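Long-range contacts in DNA repair protein RECN (Deinococcus radiodurans, PDB 4ABY), which probably acts, as an SMC-like ATP-binding protein, in recombinational repair of damaged DNA, and is seen here as its ATPase head domain: residues 61-66 with 346-351; 152-157 with 320-325. All blocks are in the same frame, centred on the assembly; numbering follows the deposited sequence.

Contact 1: 61-66 with 346-351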
loop_
_atom_site.group_PDB
_atom_site.type_symbol
_atom_site.label_atom_id
_atom_site.label_comp_id
_atom_site.label_asym_id
_atom_site.label_seq_id
_atom_site.Cartn_x
_atom_site.Cartn_y
_atom_site.Cartn_z
ATOM N N GLY A 61 7.026 0.074 -14.570
ATOM C CA GLY A 61 7.305 -0.582 -13.308
ATOM C C GLY A 61 7.461 0.463 -12.232
ATOM O O GLY A 61 6.479 0.951 -11.678
ATOM N N PHE A 62 8.707 0.819 -11.955
ATOM C CA PHE A 62 9.022 1.819 -10.947
ATOM C C PHE A 62 8.970 3.222 -11.544
ATOM O O PHE A 62 9.814 3.596 -12.358
ATOM C CB PHE A 62 10.405 1.532 -10.361
ATOM C CG PHE A 62 10.818 2.478 -9.277
ATOM C CD1 PHE A 62 9.940 3.429 -8.792
ATOM C CD2 PHE A 62 12.087 2.408 -8.737
ATOM C CE1 PHE A 62 10.322 4.297 -7.794
ATOM C CE2 PHE A 62 12.477 3.271 -7.739
ATOM C CZ PHE A 62 11.593 4.220 -7.265
ATOM N N CYS A 63 7.971 3.994 -11.131
ATOM C CA CYS A 63 7.827 5.369 -11.581
ATOM C C CYS A 63 8.206 6.329 -10.470
ATOM O O CYS A 63 7.603 6.314 -9.402
ATOM C CB CYS A 63 6.392 5.633 -12.016
ATOM S SG CYS A 63 5.827 4.526 -13.304
ATOM N N ALA A 64 9.208 7.162 -10.719
ATOM C CA ALA A 64 9.659 8.112 -9.713
ATOM C C ALA A 64 9.194 9.514 -10.055
ATOM O O ALA A 64 9.289 9.949 -11.201
ATOM C CB ALA A 64 11.167 8.073 -9.580
ATOM N N PHE A 65 8.685 10.220 -9.056
ATOM C CA PHE A 65 8.276 11.601 -9.234
ATOM C C PHE A 65 9.155 12.515 -8.389
ATOM O O PHE A 65 9.246 12.361 -7.170
ATOM C CB PHE A 65 6.798 11.757 -8.893
ATOM C CG PHE A 65 5.891 11.040 -9.846
ATOM C CD1 PHE A 65 5.807 9.659 -9.830
ATOM C CD2 PHE A 65 5.140 11.740 -10.777
ATOM C CE1 PHE A 65 4.977 8.989 -10.714
ATOM C CE2 PHE A 65 4.310 11.073 -11.664
ATOM C CZ PHE A 65 4.229 9.698 -11.629
ATOM N N THR A 66 9.808 13.451 -9.035
ATOM C CA THR A 66 10.727 14.336 -8.398
ATOM C C THR A 66 10.437 15.745 -8.811
ATOM O O THR A 66 9.510 15.984 -9.503
ATOM C CB THR A 66 12.110 13.963 -8.750
ATOM O OG1 THR A 66 12.334 14.247 -10.101
ATOM C CG2 THR A 66 12.242 12.563 -8.618
ATOM N N THR A 346 7.282 -6.984 -10.852
ATOM C CA THR A 346 5.975 -7.604 -11.001
ATOM C C THR A 346 4.866 -6.558 -10.899
ATOM O O THR A 346 3.707 -6.841 -11.195
ATOM C CB THR A 346 5.760 -8.694 -9.930
ATOM O OG1 THR A 346 6.399 -8.300 -8.707
ATOM C CG2 THR A 346 6.352 -10.014 -10.397
ATOM N N ARG A 347 5.227 -5.345 -10.488
ATOM C CA ARG A 347 4.214 -4.326 -10.215
ATOM C C ARG A 347 4.568 -2.978 -10.776
ATOM O O ARG A 347 5.678 -2.771 -11.267
ATOM C CB ARG A 347 4.028 -4.150 -8.715
ATOM C CG ARG A 347 2.720 -4.686 -8.171
ATOM C CD ARG A 347 2.854 -6.113 -7.694
ATOM N NE ARG A 347 1.572 -6.808 -7.751
ATOM C CZ ARG A 347 1.461 -8.120 -7.607
ATOM N NH1 ARG A 347 2.558 -8.831 -7.398
ATOM N NH2 ARG A 347 0.280 -8.721 -7.668
ATOM N N GLN A 348 3.601 -2.071 -10.722
ATOM C CA GLN A 348 3.838 -0.661 -10.983
ATOM C C GLN A 348 3.884 -0.002 -9.618
ATOM O O GLN A 348 2.881 0.018 -8.904
ATOM C CB GLN A 348 2.691 -0.070 -11.807
ATOM C CG GLN A 348 2.853 1.396 -12.173
ATOM C CD GLN A 348 1.626 1.958 -12.867
ATOM O OE1 GLN A 348 0.495 1.605 -12.537
ATOM N NE2 GLN A 348 1.845 2.835 -13.835
ATOM N N VAL A 349 5.052 0.509 -9.240
ATOM C CA VAL A 349 5.202 1.188 -7.960
ATOM C C VAL A 349 5.396 2.680 -8.198
ATOM O O VAL A 349 6.224 3.096 -9.005
ATOM C CB VAL A 349 6.351 0.596 -7.111
ATOM C CG1 VAL A 349 6.733 -0.779 -7.627
ATOM C CG2 VAL A 349 7.547 1.512 -7.108
ATOM N N LEU A 350 4.592 3.477 -7.509
ATOM C CA LEU A 350 4.605 4.917 -7.687
ATOM C C LEU A 350 5.086 5.599 -6.415
ATOM O O LEU A 350 4.415 5.555 -5.385
ATOM C CB LEU A 350 3.202 5.400 -8.043
ATOM C CG LEU A 350 2.573 4.761 -9.285
ATOM C CD1 LEU A 350 1.058 4.839 -9.238
ATOM C CD2 LEU A 350 3.102 5.411 -10.549
ATOM N N VAL A 351 6.255 6.223 -6.480
ATOM C CA VAL A 351 6.784 6.940 -5.331
ATOM C C VAL A 351 7.198 8.359 -5.702
ATOM O O VAL A 351 7.638 8.624 -6.818
ATOM C CB VAL A 351 7.991 6.212 -4.702
ATOM C CG1 VAL A 351 7.794 4.709 -4.759
ATOM C CG2 VAL A 351 9.270 6.605 -5.406
#
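The ring of F62 lies beside V349 and V351 where two parallel strands of the ATPase core run next to each other. Four backbone bonds pair the strands: C63 both donates to V349 O and accepts from V351 N, while G61 O and F65 N carry the pairing to its two ends. The ladder runs from V349 N on G61 O to F65 N on V351 O (2.9 Å).

With CG anti to the backbone N (chi1 -178°), the ring of F62 reaches across to the valines of the next strand: CD1 comes within 3.5 Å of V349 CG2, and V351 CG2 meets CE1 at the ring edge, 3.5 Å away. L340 of helix 330-343 also packs on this face, where branched valines suit a strand and the flat ring spans two of them. Replacing F62 by an alanine would remove the ring, and V349 CG2 and V351 CG2 would probably lose their packing partner, with a gap opening next to L340.

On the opposite face the small C63 lets L350 reach in, its CD2 3.6 Å from C63 CB. The same methyl is 4.0 Å from F65 CE1, F65 and L350 lying side by side, and I76 of helix 69-83 touches both. At the start of the pairing the extended chain of Q348 brings OE1 to S318 OG and L40 N.

Apolar surfaces on both faces and paired amides between them imply a buried strand held by backbone bonds and apolar packing, which leads into the predicted ATP-binding P-loop that starts at G67.

Contact 2: 152-157 with 320-325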
loop_
_atom_site.group_PDB
_atom_site.type_symbol
_atom_site.label_atom_id
_atom_site.label_comp_id
_atom_site.label_asym_id
_atom_site.label_seq_id
_atom_site.Cartn_x
_atom_site.Cartn_y
_atom_site.Cartn_z
ATOM N N HIS A 152 0.145 3.290 0.328
ATOM C CA HIS A 152 0.666 2.935 1.643
ATOM C C HIS A 152 0.957 4.100 2.568
ATOM O O HIS A 152 1.330 5.191 2.137
ATOM C CB HIS A 152 1.866 1.998 1.553
ATOM C CG HIS A 152 1.491 0.576 1.289
ATOM N ND1 HIS A 152 0.575 -0.106 2.059
ATOM C CD2 HIS A 152 1.904 -0.293 0.338
ATOM C CE1 HIS A 152 0.441 -1.334 1.593
ATOM N NE2 HIS A 152 1.236 -1.474 0.548
ATOM N N TRP A 153 0.812 3.802 3.857
ATOM C CA TRP A 153 0.713 4.789 4.915
ATOM C C TRP A 153 -0.740 5.261 4.898
ATOM O O TRP A 153 -1.528 4.824 5.729
ATOM C CB TRP A 153 1.792 5.873 4.749
ATOM C CG TRP A 153 1.628 7.234 5.408
ATOM C CD1 TRP A 153 2.464 8.302 5.235
ATOM C CD2 TRP A 153 0.591 7.683 6.297
ATOM N NE1 TRP A 153 2.019 9.378 5.951
ATOM C CE2 TRP A 153 0.872 9.030 6.611
ATOM C CE3 TRP A 153 -0.540 7.089 6.856
ATOM C CZ2 TRP A 153 0.065 9.784 7.457
ATOM C CZ3 TRP A 153 -1.341 7.840 7.689
ATOM C CH2 TRP A 153 -1.033 9.173 7.985
ATOM N N GLN A 154 -1.129 6.080 3.932
ATOM C CA GLN A 154 -2.488 6.632 3.952
ATOM C C GLN A 154 -3.629 5.611 3.847
ATOM O O GLN A 154 -4.709 5.838 4.387
ATOM C CB GLN A 154 -2.668 7.716 2.889
ATOM C CG GLN A 154 -2.076 9.045 3.266
ATOM C CD GLN A 154 -0.613 9.146 2.910
ATOM O OE1 GLN A 154 0.024 8.156 2.553
ATOM N NE2 GLN A 154 -0.069 10.351 3.000
ATOM N N HIS A 155 -3.403 4.502 3.149
ATOM C CA HIS A 155 -4.473 3.527 2.934
ATOM C C HIS A 155 -4.038 2.092 3.207
ATOM O O HIS A 155 -4.524 1.160 2.568
ATOM C CB HIS A 155 -5.028 3.634 1.512
ATOM C CG HIS A 155 -5.662 4.955 1.209
ATOM N ND1 HIS A 155 -6.981 5.229 1.491
ATOM C CD2 HIS A 155 -5.158 6.076 0.643
ATOM C CE1 HIS A 155 -7.263 6.466 1.116
ATOM N NE2 HIS A 155 -6.173 7.000 0.596
ATOM N N SER A 156 -3.126 1.917 4.157
ATOM C CA SER A 156 -2.680 0.584 4.533
ATOM C C SER A 156 -3.756 -0.134 5.340
ATOM O O SER A 156 -3.726 -1.352 5.480
ATOM C CB SER A 156 -1.389 0.667 5.341
ATOM O OG SER A 156 -0.385 1.354 4.619
ATOM N N ALA A 157 -4.708 0.634 5.860
ATOM C CA ALA A 157 -5.776 0.097 6.696
ATOM C C ALA A 157 -6.614 -0.960 5.987
ATOM O O ALA A 157 -6.953 -1.986 6.575
ATOM C CB ALA A 157 -6.665 1.217 7.193
ATOM N N VAL A 320 1.384 2.392 -4.154
ATOM C CA VAL A 320 1.900 3.729 -3.895
ATOM C C VAL A 320 2.481 3.861 -2.493
ATOM O O VAL A 320 1.843 3.492 -1.508
ATOM C CB VAL A 320 0.811 4.801 -4.090
ATOM C CG1 VAL A 320 1.316 6.159 -3.629
ATOM C CG2 VAL A 320 0.371 4.852 -5.545
ATOM N N PHE A 321 3.691 4.402 -2.412
ATOM C CA PHE A 321 4.343 4.628 -1.132
ATOM C C PHE A 321 4.580 6.122 -0.980
ATOM O O PHE A 321 5.129 6.761 -1.876
ATOM C CB PHE A 321 5.669 3.870 -1.061
ATOM C CG PHE A 321 5.529 2.385 -1.231
ATOM C CD1 PHE A 321 5.295 1.568 -0.137
ATOM C CD2 PHE A 321 5.630 1.804 -2.484
ATOM C CE1 PHE A 321 5.166 0.201 -0.289
ATOM C CE2 PHE A 321 5.502 0.437 -2.642
ATOM C CZ PHE A 321 5.269 -0.365 -1.543
ATOM N N ASP A 322 4.237 6.662 0.162
ATOM C CA ASP A 322 4.479 8.049 0.425
ATOM C C ASP A 322 5.493 8.204 1.509
ATOM O O ASP A 322 5.352 7.652 2.559
ATOM C CB ASP A 322 3.225 8.675 0.965
ATOM C CG ASP A 322 3.314 10.150 1.065
ATOM O OD1 ASP A 322 4.078 10.754 0.316
ATOM O OD2 ASP A 322 2.604 10.710 1.883
ATOM N N GLU A 323 6.518 8.985 1.303
ATOM C CA GLU A 323 7.357 9.186 2.414
ATOM C C GLU A 323 8.215 8.065 2.803
ATOM O O GLU A 323 8.589 8.020 3.917
ATOM C CB GLU A 323 6.457 9.469 3.598
ATOM C CG GLU A 323 6.288 10.940 3.924
ATOM C CD GLU A 323 5.557 11.164 5.191
ATOM O OE1 GLU A 323 4.342 11.099 5.193
ATOM O OE2 GLU A 323 6.189 11.419 6.205
ATOM N N VAL A 324 8.561 7.152 1.930
ATOM C CA VAL A 324 9.409 6.053 2.386
ATOM C C VAL A 324 10.776 6.535 2.328
ATOM O O VAL A 324 11.623 5.919 2.896
ATOM C CB VAL A 324 9.004 5.514 1.023
ATOM C CG1 VAL A 324 9.718 6.225 -0.039
ATOM C CG2 VAL A 324 9.325 4.069 0.916
ATOM N N ASP A 325 11.014 7.702 1.762
ATOM C CA ASP A 325 12.345 8.219 2.005
ATOM C C ASP A 325 12.419 9.175 3.132
ATOM O O ASP A 325 13.400 9.828 3.315
ATOM C CB ASP A 325 12.829 8.970 0.786
ATOM C CG ASP A 325 11.882 9.972 0.331
ATOM O OD1 ASP A 325 10.845 10.058 0.907
ATOM O OD2 ASP A 325 12.176 10.684 -0.598
#
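Q154 and D322 join the loop after strand 149-152 to residues 320-325, where hydrophobic residues running into D322 and E323 form the Walker B motif of an ABC-type ATPase head. The position of Q154 is consistent with the Q-loop of that family.

Q154 NE2 donates to D322 OD2 at 2.9 Å and nearly straight (166°), on the anti side of OD2 and somewhat tilted out of the carboxylate plane. A primary amide suits this place, having N-H groups to offer without a charge. D322 points its carboxylate this way with CG anti to the backbone N (chi1 -171°), and its side chain also touches K73 of the predicted ATP site. The D322 carbonyl oxygen is satisfied by S302 OG.

W153 gives its indole N-H to E323 OE1 at 3.0 Å. The oxygen lies in the ring plane, but the bond is bent and meets the carboxylate from above its plane. Both W153 and Q154 also touch a crystal neighbour, so packing may influence their poses.

H152 is buried and its ring is served from within its own loop. ND1 shares a hydrogen bond with S156 OG, in which either could donate, and the same hydroxyl oxygen accepts W153 N at 2.8 Å. A serine fits here because one small group serves two partners. H152 N points at V320 O, a backbone bond modelled too short to be relied on. The imidazole meets F321 obliquely, the planes 33° apart, and M305 of helix 298-312 touches H152 as well. Over W153, the amide carbon CD of Q154 sits 3.7 Å above one ring face, offset toward the rim.

Contacts 1 and 2 have centres about 13 Å apart in one mixed sheet, whose strands run 149-152, 318-321, 348-352 and 62-67 side by side. Strands 318-321 and 348-352 are neighbours and join the two contacts directly, F321 N lying 3.3 Å from L350 O in a probable hydrogen bond. Along the chain the order is 61-66, 152-157, 320-325, 346-351, so contact 2 is nested within the loop that contact 1 closes. Helices 69-83 and 330-343 pack against both. The sheet thus brings the strand entering the predicted P-loop and the Walker B strand into one nucleotide-binding core of the head domain.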